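Local coordinates for protein sorting nexin GRD19 (Saccharomyces cerevisiae, PDB 1OCS) that binds phosphatidylinositol 3-phosphate through a PX domain and serves in retrieving late Golgi membrane proteins from the prevacuolar compartment, at residues A[52-57]-A[79-84]; A[43-48]-A[122-127]; A[62-67]-A[153-158]; A[105-110]-A[136-141]. All blocks are in the same frame, centred on the assembly; numbering follows the deposited sequence.

Interaction 1 (A[52-57]-A[79-84])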
loop_
_atom_site.group_PDB
_atom_site.type_symbol
_atom_site.label_atom_id
_atom_site.label_comp_id
_atom_site.label_asym_id
_atom_site.label_seq_id
_atom_site.Cartn_x
_atom_site.Cartn_y
_atom_site.Cartn_z
ATOM N N ASP A 52 14.265 -24.257 -7.816
ATOM C CA ASP A 52 14.992 -23.405 -6.881
ATOM C C ASP A 52 14.522 -21.953 -6.884
ATOM O O ASP A 52 15.007 -21.143 -6.092
ATOM C CB ASP A 52 16.495 -23.454 -7.176
ATOM C CG ASP A 52 17.131 -24.770 -6.756
ATOM O OD1 ASP A 52 17.128 -25.074 -5.542
ATOM O OD2 ASP A 52 17.635 -25.498 -7.638
ATOM N N SER A 53 13.580 -21.625 -7.766
ATOM C CA SER A 53 13.058 -20.262 -7.848
ATOM C C SER A 53 12.285 -19.891 -6.581
ATOM O O SER A 53 11.951 -20.754 -5.772
ATOM C CB SER A 53 12.144 -20.115 -9.066
ATOM O OG SER A 53 11.024 -20.977 -8.975
ATOM N N LYS A 54 12.006 -18.602 -6.418
ATOM C CA LYS A 54 11.277 -18.104 -5.255
ATOM C C LYS A 54 9.939 -18.813 -5.085
ATOM O O LYS A 54 9.309 -19.211 -6.062
ATOM C CB LYS A 54 11.023 -16.602 -5.397
ATOM C CG LYS A 54 12.275 -15.774 -5.605
ATOM C CD LYS A 54 11.940 -14.323 -5.924
ATOM C CE LYS A 54 11.164 -13.665 -4.798
ATOM N NZ LYS A 54 10.869 -12.239 -5.111
ATOM N N GLY A 55 9.504 -18.960 -3.840
ATOM C CA GLY A 55 8.232 -19.605 -3.589
ATOM C C GLY A 55 7.096 -18.836 -4.237
ATOM O O GLY A 55 7.140 -17.608 -4.333
ATOM N N MET A 56 6.077 -19.555 -4.693
ATOM C CA MET A 56 4.927 -18.918 -5.327
ATOM C C MET A 56 4.381 -17.841 -4.392
ATOM O O MET A 56 4.289 -18.049 -3.179
ATOM C CB MET A 56 3.852 -19.971 -5.623
ATOM C CG MET A 56 2.603 -19.447 -6.311
ATOM S SD MET A 56 1.596 -20.804 -6.967
ATOM C CE MET A 56 1.141 -21.614 -5.487
ATOM N N PHE A 57 4.028 -16.688 -4.954
ATOM C CA PHE A 57 3.504 -15.592 -4.148
ATOM C C PHE A 57 2.747 -14.607 -5.026
ATOM O O PHE A 57 2.870 -14.633 -6.253
ATOM C CB PHE A 57 4.660 -14.865 -3.441
ATOM C CG PHE A 57 5.445 -13.934 -4.342
ATOM C CD1 PHE A 57 5.170 -12.568 -4.365
ATOM C CD2 PHE A 57 6.453 -14.424 -5.170
ATOM C CE1 PHE A 57 5.889 -11.703 -5.196
ATOM C CE2 PHE A 57 7.176 -13.571 -6.005
ATOM C CZ PHE A 57 6.896 -12.207 -6.018
ATOM N N ARG A 79 5.187 -2.473 -6.747
ATOM C CA ARG A 79 4.437 -3.680 -6.434
ATOM C C ARG A 79 4.634 -3.983 -4.956
ATOM O O ARG A 79 5.710 -3.754 -4.416
ATOM C CB ARG A 79 4.903 -4.853 -7.296
ATOM C CG ARG A 79 4.499 -4.691 -8.742
ATOM C CD ARG A 79 4.369 -6.024 -9.468
ATOM N NE ARG A 79 3.310 -5.921 -10.463
ATOM C CZ ARG A 79 2.081 -6.401 -10.311
ATOM N NH1 ARG A 79 1.737 -7.045 -9.204
ATOM N NH2 ARG A 79 1.178 -6.203 -11.258
ATOM N N ARG A 80 3.585 -4.478 -4.309
ATOM C CA ARG A 80 3.631 -4.785 -2.886
ATOM C C ARG A 80 2.872 -6.065 -2.556
ATOM O O ARG A 80 1.764 -6.286 -3.057
ATOM C CB ARG A 80 3.003 -3.638 -2.080
ATOM C CG ARG A 80 3.715 -2.303 -2.201
ATOM C CD ARG A 80 5.051 -2.321 -1.477
ATOM N NE ARG A 80 5.694 -1.005 -1.485
ATOM C CZ ARG A 80 6.744 -0.679 -2.233
ATOM N NH1 ARG A 80 7.293 -1.571 -3.058
ATOM N NH2 ARG A 80 7.261 0.540 -2.143
ATOM N N ARG A 81 3.478 -6.898 -1.713
ATOM C CA ARG A 81 2.853 -8.140 -1.265
ATOM C C ARG A 81 1.908 -7.731 -0.147
ATOM O O ARG A 81 2.055 -6.655 0.433
ATOM C CB ARG A 81 3.881 -9.095 -0.655
ATOM C CG ARG A 81 4.963 -9.631 -1.583
ATOM C CD ARG A 81 6.043 -10.289 -0.724
ATOM N NE ARG A 81 7.016 -11.082 -1.471
ATOM C CZ ARG A 81 7.047 -12.413 -1.494
ATOM N NH1 ARG A 81 7.979 -13.044 -2.201
ATOM N NH2 ARG A 81 6.148 -13.121 -0.815
ATOM N N TYR A 82 0.947 -8.588 0.168
ATOM C CA TYR A 82 0.032 -8.287 1.255
ATOM C C TYR A 82 0.855 -8.089 2.526
ATOM O O TYR A 82 0.533 -7.250 3.364
ATOM C CB TYR A 82 -0.958 -9.433 1.446
ATOM C CG TYR A 82 -1.977 -9.159 2.521
ATOM C CD1 TYR A 82 -1.779 -9.601 3.829
ATOM C CD2 TYR A 82 -3.133 -8.433 2.232
ATOM C CE1 TYR A 82 -2.714 -9.328 4.826
ATOM C CE2 TYR A 82 -4.067 -8.153 3.220
ATOM C CZ TYR A 82 -3.852 -8.602 4.511
ATOM O OH TYR A 82 -4.782 -8.314 5.480
ATOM N N SER A 83 1.928 -8.860 2.669
ATOM C CA SER A 83 2.775 -8.733 3.852
ATOM C C SER A 83 3.446 -7.359 3.917
ATOM O O SER A 83 3.750 -6.871 5.005
ATOM C CB SER A 83 3.835 -9.842 3.882
ATOM O OG SER A 83 4.602 -9.857 2.699
ATOM N N ASP A 84 3.679 -6.732 2.762
ATOM C CA ASP A 84 4.290 -5.405 2.755
ATOM C C ASP A 84 3.294 -4.399 3.337
ATOM O O ASP A 84 3.685 -3.474 4.048
ATOM C CB ASP A 84 4.690 -4.979 1.334
ATOM C CG ASP A 84 5.871 -5.774 0.792
ATOM O OD1 ASP A 84 6.824 -6.044 1.556
ATOM O OD2 ASP A 84 5.852 -6.117 -0.403
HETATM O O HOH W 1 9.706 -11.212 -3.006
HETATM O O HOH W 2 7.982 -15.961 -2.194
#
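The guanidinium of R81 lies flat on the ring of F57, the two planes only 10° apart and their centres separated by 3.9 Å. R81 NH1 sits over the middle of the ring, while F57 CD1 lies over the middle of the guanidinium, with R81 CZ 3.4 Å from F57 CD1; the overlap is both a stack and a cation-pi contact. R81 reaches it with its chain extended from CG to NE; F57, its CG between the backbone N and the carbonyl carbon (chi1 77°), presents the ring face to R81. The imidazole of H46 stacks on the opposite face of F57, so the ring is sandwiched. R81 is the second arginine of the RRYSDF sequence, where strand 75-81 passes into helix 82-89, a signature of PX domains; R81 and S83 both bind phosphatidylinositol 3-phosphate. R81 is the N-cap residue, and its N donates to D84 OD2 at 2.8 Å, nearly straight at 166°. A leucine here, lacking the flat ring, would probably leave the guanidinium steadied mainly by its waters and H46 without its stacking mate. At the guanidinium edge, in plane, two waters accept from R81 NH1: one, 2.6 Å from that NH1, also accepts from K54 NZ, and the other donates to G55 O at 2.8 Å. The former water thus joins two like charges, K54 NZ and R81 NH1, which stand 4.2 Å apart.

Interaction 2 (A[43-48]-A[122-127])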
loop_
_atom_site.group_PDB
_atom_site.type_symbol
_atom_site.label_atom_id
_atom_site.label_comp_id
_atom_site.label_asym_id
_atom_site.label_seq_id
_atom_site.Cartn_x
_atom_site.Cartn_y
_atom_site.Cartn_z
ATOM N N PRO A 43 -3.313 -7.431 -9.651
ATOM C CA PRO A 43 -2.720 -8.469 -8.805
ATOM C C PRO A 43 -2.048 -9.525 -9.678
ATOM O O PRO A 43 -2.528 -9.827 -10.776
ATOM C CB PRO A 43 -3.922 -9.020 -8.043
ATOM C CG PRO A 43 -5.044 -8.848 -9.030
ATOM C CD PRO A 43 -4.785 -7.461 -9.571
ATOM N N LYS A 44 -0.936 -10.072 -9.203
ATOM C CA LYS A 44 -0.218 -11.092 -9.954
ATOM C C LYS A 44 0.354 -12.184 -9.059
ATOM O O LYS A 44 1.041 -11.902 -8.076
ATOM C CB LYS A 44 0.926 -10.460 -10.757
ATOM C CG LYS A 44 0.480 -9.712 -12.010
ATOM C CD LYS A 44 1.592 -8.817 -12.566
ATOM C CE LYS A 44 2.837 -9.602 -12.960
ATOM N NZ LYS A 44 3.953 -8.690 -13.362
ATOM N N THR A 45 0.062 -13.434 -9.398
ATOM C CA THR A 45 0.602 -14.552 -8.647
ATOM C C THR A 45 1.763 -15.069 -9.473
ATOM O O THR A 45 1.593 -15.487 -10.621
ATOM C CB THR A 45 -0.438 -15.653 -8.442
ATOM O OG1 THR A 45 -1.434 -15.176 -7.533
ATOM C CG2 THR A 45 0.212 -16.912 -7.857
ATOM N N HIS A 46 2.951 -15.019 -8.885
ATOM C CA HIS A 46 4.164 -15.443 -9.555
ATOM C C HIS A 46 4.410 -16.939 -9.443
ATOM O O HIS A 46 4.779 -17.452 -8.386
ATOM C CB HIS A 46 5.330 -14.638 -8.990
ATOM C CG HIS A 46 5.120 -13.160 -9.095
ATOM N ND1 HIS A 46 5.496 -12.433 -10.204
ATOM C CD2 HIS A 46 4.489 -12.290 -8.272
ATOM C CE1 HIS A 46 5.106 -11.179 -10.058
ATOM N NE2 HIS A 46 4.492 -11.066 -8.894
ATOM N N ILE A 47 4.187 -17.624 -10.558
ATOM C CA ILE A 47 4.348 -19.066 -10.655
ATOM C C ILE A 47 5.817 -19.445 -10.840
ATOM O O ILE A 47 6.500 -18.927 -11.721
ATOM C CB ILE A 47 3.503 -19.612 -11.833
ATOM C CG1 ILE A 47 2.014 -19.406 -11.522
ATOM C CG2 ILE A 47 3.815 -21.082 -12.082
ATOM C CD1 ILE A 47 1.077 -19.823 -12.637
ATOM N N PRO A 48 6.325 -20.349 -9.991
ATOM C CA PRO A 48 7.723 -20.771 -10.094
ATOM C C PRO A 48 7.946 -21.634 -11.331
ATOM O O PRO A 48 7.108 -22.466 -11.671
ATOM C CB PRO A 48 7.938 -21.540 -8.797
ATOM C CG PRO A 48 6.601 -22.179 -8.584
ATOM C CD PRO A 48 5.644 -21.047 -8.886
ATOM N N GLU A 122 -10.844 -15.757 -5.673
ATOM C CA GLU A 122 -11.745 -15.216 -4.667
ATOM C C GLU A 122 -10.973 -14.330 -3.700
ATOM O O GLU A 122 -11.259 -13.140 -3.565
ATOM C CB GLU A 122 -12.391 -16.357 -3.875
ATOM C CG GLU A 122 -12.770 -17.576 -4.708
ATOM C CD GLU A 122 -13.005 -18.813 -3.849
ATOM O OE1 GLU A 122 -12.058 -19.252 -3.157
ATOM O OE2 GLU A 122 -14.135 -19.344 -3.864
ATOM N N VAL A 123 -9.995 -14.929 -3.027
ATOM C CA VAL A 123 -9.185 -14.220 -2.049
ATOM C C VAL A 123 -8.386 -13.060 -2.632
ATOM O O VAL A 123 -8.385 -11.965 -2.075
ATOM C CB VAL A 123 -8.209 -15.191 -1.333
ATOM C CG1 VAL A 123 -7.243 -14.413 -0.452
ATOM C CG2 VAL A 123 -8.992 -16.184 -0.490
ATOM N N ILE A 124 -7.710 -13.296 -3.750
ATOM C CA ILE A 124 -6.899 -12.254 -4.369
ATOM C C ILE A 124 -7.729 -11.045 -4.796
ATOM O O ILE A 124 -7.330 -9.904 -4.564
ATOM C CB ILE A 124 -6.099 -12.809 -5.572
ATOM C CG1 ILE A 124 -5.085 -13.850 -5.073
ATOM C CG2 ILE A 124 -5.361 -11.679 -6.281
ATOM C CD1 ILE A 124 -4.253 -14.500 -6.169
ATOM N N GLU A 125 -8.886 -11.287 -5.402
ATOM C CA GLU A 125 -9.744 -10.185 -5.828
ATOM C C GLU A 125 -10.290 -9.436 -4.617
ATOM O O GLU A 125 -10.409 -8.210 -4.636
ATOM C CB GLU A 125 -10.904 -10.700 -6.688
ATOM C CG GLU A 125 -11.917 -9.621 -7.051
ATOM C CD GLU A 125 -11.307 -8.468 -7.831
ATOM O OE1 GLU A 125 -11.985 -7.425 -7.969
ATOM O OE2 GLU A 125 -10.158 -8.601 -8.310
ATOM N N GLU A 126 -10.621 -10.174 -3.561
ATOM C CA GLU A 126 -11.135 -9.558 -2.346
ATOM C C GLU A 126 -10.049 -8.704 -1.706
ATOM O O GLU A 126 -10.325 -7.626 -1.188
ATOM C CB GLU A 126 -11.625 -10.628 -1.365
ATOM C CG GLU A 126 -12.855 -11.385 -1.869
ATOM C CD GLU A 126 -13.417 -12.368 -0.853
ATOM O OE1 GLU A 126 -12.716 -13.347 -0.508
ATOM O OE2 GLU A 126 -14.565 -12.157 -0.400
ATOM N N ARG A 127 -8.809 -9.182 -1.747
ATOM C CA ARG A 127 -7.706 -8.415 -1.186
ATOM C C ARG A 127 -7.439 -7.182 -2.036
ATOM O O ARG A 127 -7.195 -6.100 -1.507
ATOM C CB ARG A 127 -6.436 -9.264 -1.095
ATOM C CG ARG A 127 -6.441 -10.184 0.104
ATOM C CD ARG A 127 -5.098 -10.851 0.351
ATOM N NE ARG A 127 -5.059 -11.359 1.719
ATOM C CZ ARG A 127 -4.061 -12.059 2.241
ATOM N NH1 ARG A 127 -2.993 -12.353 1.510
ATOM N NH2 ARG A 127 -4.138 -12.452 3.507
#
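The puckered ring of P43 meets I124 through its CB-CG side, and no aromatic ring or other flat side-chain group takes part in the touching between the two segments. P43 CB comes within 3.5 Å of I124 CG2, tighter than usual for two carbons, and P43 CG lies 4.0 Å from the same methyl. The other branch of I124 goes to the strand residue two places on: I124 CD1 stops 3.2 Å from T45 OG1. The isoleucine thus straddles P43 and T45, whose side chains both face the helix, whereas that of K44 between them turns away. I124 CG2 is anti to the backbone N and CG1 anti to the carbonyl carbon (chi1 -65°), which splits the two branches between the two partners. Y60 and T58 of the neighbouring strand 57-66 lie beside the contact: Y60 touches both P43 and I124, and T58 touches T45. Helix 121-139 is in this way laid against the edge strand 36-46 of the PX-domain sheet, one turn before the lipid-binding R127. No hydrogen bond crosses between the segments. Methyl groups meet a proline ring and a hydroxyl, so the fit depends on shape and burial of carbon rather than on directed polar bonds.

Interaction 3 (A[62-67]-A[153-158])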
loop_
_atom_site.group_PDB
_atom_site.type_symbol
_atom_site.label_atom_id
_atom_site.label_comp_id
_atom_site.label_asym_id
_atom_site.label_seq_id
_atom_site.Cartn_x
_atom_site.Cartn_y
_atom_site.Cartn_z
ATOM N N ILE A 62 0.680 -0.702 -7.015
ATOM C CA ILE A 62 0.154 0.531 -6.465
ATOM C C ILE A 62 0.573 1.612 -7.456
ATOM O O ILE A 62 1.754 1.747 -7.778
ATOM C CB ILE A 62 0.759 0.878 -5.088
ATOM C CG1 ILE A 62 0.439 -0.222 -4.068
ATOM C CG2 ILE A 62 0.182 2.210 -4.599
ATOM C CD1 ILE A 62 0.960 0.076 -2.672
ATOM N N ILE A 63 -0.397 2.349 -7.978
ATOM C CA ILE A 63 -0.093 3.430 -8.903
ATOM C C ILE A 63 -0.574 4.703 -8.226
ATOM O O ILE A 63 -1.723 4.790 -7.782
ATOM C CB ILE A 63 -0.786 3.237 -10.276
ATOM C CG1 ILE A 63 -0.517 4.462 -11.155
ATOM C CG2 ILE A 63 -2.271 2.980 -10.096
ATOM C CD1 ILE A 63 -1.238 4.440 -12.492
ATOM N N CYS A 64 0.318 5.684 -8.135
ATOM C CA CYS A 64 0.015 6.942 -7.473
ATOM C C CYS A 64 0.506 8.153 -8.262
ATOM O O CYS A 64 1.577 8.118 -8.870
ATOM C CB CYS A 64 0.664 6.933 -6.078
ATOM S SG CYS A 64 0.479 8.446 -5.083
ATOM N N ARG A 65 -0.298 9.211 -8.262
ATOM C CA ARG A 65 0.050 10.473 -8.917
ATOM C C ARG A 65 -0.181 11.534 -7.865
ATOM O O ARG A 65 -1.218 11.536 -7.207
ATOM C CB ARG A 65 -0.859 10.778 -10.105
ATOM C CG ARG A 65 -0.421 10.189 -11.422
ATOM C CD ARG A 65 -0.733 11.182 -12.547
ATOM N NE ARG A 65 -2.076 11.747 -12.407
ATOM C CZ ARG A 65 -2.599 12.648 -13.230
ATOM N NH1 ARG A 65 -3.830 13.108 -13.020
ATOM N NH2 ARG A 65 -1.895 13.087 -14.267
ATOM N N THR A 66 0.763 12.449 -7.703
ATOM C CA THR A 66 0.587 13.474 -6.691
ATOM C C THR A 66 1.496 14.668 -6.935
ATOM O O THR A 66 2.434 14.588 -7.731
ATOM C CB THR A 66 0.894 12.893 -5.283
ATOM O OG1 THR A 66 0.563 13.853 -4.276
ATOM C CG2 THR A 66 2.378 12.550 -5.161
ATOM N N ASN A 67 1.194 15.777 -6.263
ATOM C CA ASN A 67 2.023 16.975 -6.341
ATOM C C ASN A 67 2.334 17.434 -4.908
ATOM O O ASN A 67 2.796 18.554 -4.690
ATOM C CB ASN A 67 1.313 18.089 -7.124
ATOM C CG ASN A 67 0.121 18.659 -6.383
ATOM O OD1 ASN A 67 -0.370 18.067 -5.419
ATOM N ND2 ASN A 67 -0.362 19.812 -6.841
ATOM N N ARG A 153 7.539 6.612 1.447
ATOM C CA ARG A 153 8.428 5.507 1.111
ATOM C C ARG A 153 7.656 4.292 0.611
ATOM O O ARG A 153 8.064 3.643 -0.352
ATOM C CB ARG A 153 9.279 5.112 2.323
ATOM C CG ARG A 153 10.413 4.144 1.984
ATOM C CD ARG A 153 11.393 4.008 3.144
ATOM N NE ARG A 153 11.066 2.895 4.033
ATOM C CZ ARG A 153 11.266 1.617 3.726
ATOM N NH1 ARG A 153 11.795 1.289 2.552
ATOM N NH2 ARG A 153 10.942 0.666 4.593
ATOM N N PHE A 154 6.539 3.984 1.264
ATOM C CA PHE A 154 5.722 2.833 0.875
ATOM C C PHE A 154 5.212 2.963 -0.553
ATOM O O PHE A 154 5.064 1.971 -1.272
ATOM C CB PHE A 154 4.524 2.684 1.807
ATOM C CG PHE A 154 3.689 1.462 1.526
ATOM C CD1 PHE A 154 4.202 0.185 1.757
ATOM C CD2 PHE A 154 2.391 1.585 1.030
ATOM C CE1 PHE A 154 3.434 -0.951 1.500
ATOM C CE2 PHE A 154 1.616 0.454 0.768
ATOM C CZ PHE A 154 2.140 -0.819 1.005
ATOM N N ILE A 155 4.933 4.196 -0.953
ATOM C CA ILE A 155 4.426 4.477 -2.290
ATOM C C ILE A 155 5.526 4.607 -3.351
ATOM O O ILE A 155 5.354 4.153 -4.479
ATOM C CB ILE A 155 3.587 5.783 -2.276
ATOM C CG1 ILE A 155 2.264 5.534 -1.542
ATOM C CG2 ILE A 155 3.359 6.295 -3.705
ATOM C CD1 ILE A 155 1.474 6.797 -1.250
ATOM N N GLU A 156 6.653 5.207 -2.977
ATOM C CA GLU A 156 7.748 5.456 -3.914
ATOM C C GLU A 156 8.864 4.427 -4.097
ATOM O O GLU A 156 9.309 4.196 -5.219
ATOM C CB GLU A 156 8.414 6.797 -3.581
ATOM C CG GLU A 156 7.539 8.017 -3.817
ATOM C CD GLU A 156 8.289 9.321 -3.588
ATOM O OE1 GLU A 156 7.790 10.376 -4.027
ATOM O OE2 GLU A 156 9.376 9.294 -2.969
ATOM N N ALA A 157 9.332 3.830 -3.007
ATOM C CA ALA A 157 10.438 2.878 -3.091
ATOM C C ALA A 157 10.163 1.670 -3.972
ATOM O O ALA A 157 9.066 1.109 -3.957
ATOM C CB ALA A 157 10.831 2.418 -1.689
ATOM N N GLU A 158 11.160 1.266 -4.750
ATOM C CA GLU A 158 10.991 0.097 -5.601
ATOM C C GLU A 158 10.766 -1.092 -4.674
ATOM O O GLU A 158 9.910 -1.937 -4.921
ATOM C CB GLU A 158 12.234 -0.148 -6.456
ATOM C CG GLU A 158 12.126 -1.405 -7.298
ATOM C CD GLU A 158 13.346 -1.649 -8.158
ATOM O OE1 GLU A 158 13.388 -2.702 -8.829
ATOM O OE2 GLU A 158 14.258 -0.794 -8.164
#
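I62 and F154 meet at the far ends of their side chains, the two crossing at about a right angle. I62 has CG1 beside the backbone N and then runs out straight to CD1 (chi2 -178°), which carries that methyl to 3.5 Å from F154 CE2 and 4.0 Å from F154 CZ, obliquely to the ring. F154 leaves its helix with CG anti to the backbone N (chi1 -176°), and this swings the ring round to the strand. On the strand, two residues beyond I62, C64 also holds SG anti to its backbone N. I155 CG2 presses against the flank of the cysteine, 3.6 Å from C64 CB and 3.8 Å from C64 SG. The alternation of the strand places I62 and C64 on the helix side and turns I63 and R65 to the other. All four touching residues are buried and the contact is purely apolar; I155 reaches further, to I38 of strand 36-46 and S76 of strand 75-81. Beside I62 and F154, the guanidinium of R80 makes a cation-pi contact with F154 and donates to the backbone oxygens of F154 and A157. This is the PX-domain arrangement of a three-stranded antiparallel sheet with helices packed on it, here the last helix, 149-156, on the central strand.

Interaction 4 (A[105-110]-A[136-141])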
loop_
_atom_site.group_PDB
_atom_site.type_symbol
_atom_site.label_atom_id
_atom_site.label_comp_id
_atom_site.label_asym_id
_atom_site.label_seq_id
_atom_site.Cartn_x
_atom_site.Cartn_y
_atom_site.Cartn_z
ATOM N N MET A 105 -6.501 7.486 13.950
ATOM C CA MET A 105 -6.635 6.041 13.917
ATOM C C MET A 105 -6.550 5.441 12.522
ATOM O O MET A 105 -7.161 5.931 11.577
ATOM C CB MET A 105 -7.942 5.638 14.591
ATOM C CG MET A 105 -8.004 6.073 16.048
ATOM S SD MET A 105 -9.152 5.084 16.991
ATOM C CE MET A 105 -10.704 5.838 16.504
ATOM N N VAL A 106 -5.775 4.371 12.403
ATOM C CA VAL A 106 -5.598 3.698 11.127
ATOM C C VAL A 106 -6.511 2.486 11.065
ATOM O O VAL A 106 -6.485 1.633 11.956
ATOM C CB VAL A 106 -4.141 3.232 10.942
ATOM C CG1 VAL A 106 -3.984 2.527 9.590
ATOM C CG2 VAL A 106 -3.203 4.420 11.046
ATOM N N PRO A 107 -7.329 2.392 10.009
ATOM C CA PRO A 107 -8.264 1.280 9.816
ATOM C C PRO A 107 -7.565 -0.071 9.747
ATOM O O PRO A 107 -6.389 -0.153 9.389
ATOM C CB PRO A 107 -8.934 1.607 8.480
ATOM C CG PRO A 107 -8.827 3.085 8.386
ATOM C CD PRO A 107 -7.444 3.367 8.912
ATOM N N HIS A 108 -8.304 -1.124 10.082
ATOM C CA HIS A 108 -7.789 -2.488 10.008
ATOM C C HIS A 108 -7.471 -2.769 8.544
ATOM O O HIS A 108 -8.150 -2.254 7.655
ATOM C CB HIS A 108 -8.864 -3.498 10.436
ATOM C CG HIS A 108 -9.082 -3.584 11.914
ATOM N ND1 HIS A 108 -10.165 -4.238 12.464
ATOM C CD2 HIS A 108 -8.342 -3.144 12.957
ATOM C CE1 HIS A 108 -10.081 -4.197 13.781
ATOM N NE2 HIS A 108 -8.984 -3.539 14.106
ATOM N N LEU A 109 -6.449 -3.585 8.291
ATOM C CA LEU A 109 -6.114 -3.962 6.922
ATOM C C LEU A 109 -7.160 -5.010 6.568
ATOM O O LEU A 109 -7.398 -5.924 7.346
ATOM C CB LEU A 109 -4.740 -4.625 6.845
ATOM C CG LEU A 109 -3.582 -3.996 6.069
ATOM C CD1 LEU A 109 -2.563 -5.103 5.808
ATOM C CD2 LEU A 109 -4.041 -3.383 4.748
ATOM N N PRO A 110 -7.802 -4.890 5.401
ATOM C CA PRO A 110 -8.815 -5.882 5.024
ATOM C C PRO A 110 -8.158 -7.182 4.577
ATOM O O PRO A 110 -6.952 -7.224 4.348
ATOM C CB PRO A 110 -9.556 -5.207 3.865
ATOM C CG PRO A 110 -9.269 -3.734 4.059
ATOM C CD PRO A 110 -7.832 -3.741 4.483
ATOM N N GLN A 136 -6.597 4.162 -0.391
ATOM C CA GLN A 136 -7.161 5.473 -0.704
ATOM C C GLN A 136 -7.566 6.184 0.581
ATOM O O GLN A 136 -7.470 7.409 0.686
ATOM C CB GLN A 136 -8.372 5.333 -1.635
ATOM C CG GLN A 136 -8.038 4.643 -2.958
ATOM C CD GLN A 136 -9.191 4.640 -3.940
ATOM O OE1 GLN A 136 -10.354 4.768 -3.554
ATOM N NE2 GLN A 136 -8.876 4.476 -5.218
ATOM N N SER A 137 -8.003 5.406 1.565
ATOM C CA SER A 137 -8.408 5.947 2.853
ATOM C C SER A 137 -7.190 6.465 3.622
ATOM O O SER A 137 -7.203 7.569 4.174
ATOM C CB SER A 137 -9.118 4.859 3.661
ATOM O OG SER A 137 -9.446 5.318 4.953
ATOM N N VAL A 138 -6.131 5.667 3.652
ATOM C CA VAL A 138 -4.918 6.054 4.354
ATOM C C VAL A 138 -4.151 7.172 3.644
ATOM O O VAL A 138 -3.818 8.182 4.262
ATOM C CB VAL A 138 -3.989 4.835 4.550
ATOM C CG1 VAL A 138 -2.615 5.287 5.043
ATOM C CG2 VAL A 138 -4.629 3.867 5.556
ATOM N N ALA A 139 -3.876 6.992 2.355
ATOM C CA ALA A 139 -3.141 7.992 1.584
ATOM C C ALA A 139 -3.945 9.276 1.423
ATOM O O ALA A 139 -3.389 10.325 1.097
ATOM C CB ALA A 139 -2.775 7.432 0.201
ATOM N N GLY A 140 -5.252 9.190 1.650
ATOM C CA GLY A 140 -6.106 10.355 1.509
ATOM C C GLY A 140 -6.208 11.243 2.735
ATOM O O GLY A 140 -6.755 12.345 2.660
ATOM N N HIS A 141 -5.677 10.784 3.865
ATOM C CA HIS A 141 -5.741 11.562 5.097
ATOM C C HIS A 141 -4.785 12.750 5.054
ATOM O O HIS A 141 -3.574 12.579 4.891
ATOM C CB HIS A 141 -5.420 10.671 6.299
ATOM C CG HIS A 141 -5.756 11.300 7.615
ATOM N ND1 HIS A 141 -5.139 12.443 8.074
ATOM C CD2 HIS A 141 -6.664 10.956 8.560
ATOM C CE1 HIS A 141 -5.652 12.778 9.244
ATOM N NE2 HIS A 141 -6.579 11.893 9.562
#
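The backbones come closest at V106 and V138, CA atoms 7.2 Å apart, where the extended chain 105-110 runs past the last turns of helix 121-139. From P107 to P110 the backbone follows polyproline II angles, and the prolines have the PxxP spacing of the proline-rich loop of PX domains; the lipid-binding K112 follows shortly after. The side chains that touch are few and small. V106 CG1 approaches V138 CG2 at 4.3 Å, methyl against methyl, and the same V138 methyl lies 4.4 Å from P107 CD, so that V138 CG2 is shared by the valine and by the proline ring. These are loose contacts, each longer than 4 Å, and no hydrogen bond links the two segments. V106 is also covered by I93 and I96 of helix 93-98 and by W134, one turn earlier on helix 121-139. Polar ties hold the loop instead at its backbone: the carbonyl oxygen of P107 accepts from both W134 NE1 and R89 NE, and that of P110 from Y82 OH. At the end of the helix H141 N donates to V138 O, and H141 serves as N-cap of the helix that follows, its ND1 taking the N-H of L143. S137 holds its hydroxyl anti to the backbone N (chi1 176°), which sets S137 OG beside the proline ring, 4.1 Å from P107 CG.

In the fold
From the N terminus, strand 36-46 opens interaction 2, which closes only at helix 121-139. Interaction 1 starts in the next loop and closes at the junction of strand 75-81 with helix 82-89, wholly within that span. Interaction 3 opens on strand 57-66 and closes last, on helix 149-156, thereby crossing both interactions 1 and 2. Interaction 4, from the proline-rich loop to the end of helix 121-139, falls inside interaction 3, crosses interaction 2 and follows interaction 1 in series. Interactions 1, 2 and 3 all reach the one sheet; interactions 2 and 4 share helix 121-139. Interaction 1 touches interactions 2, 3 and 4, the first through the backbone pairing of F57 with H46.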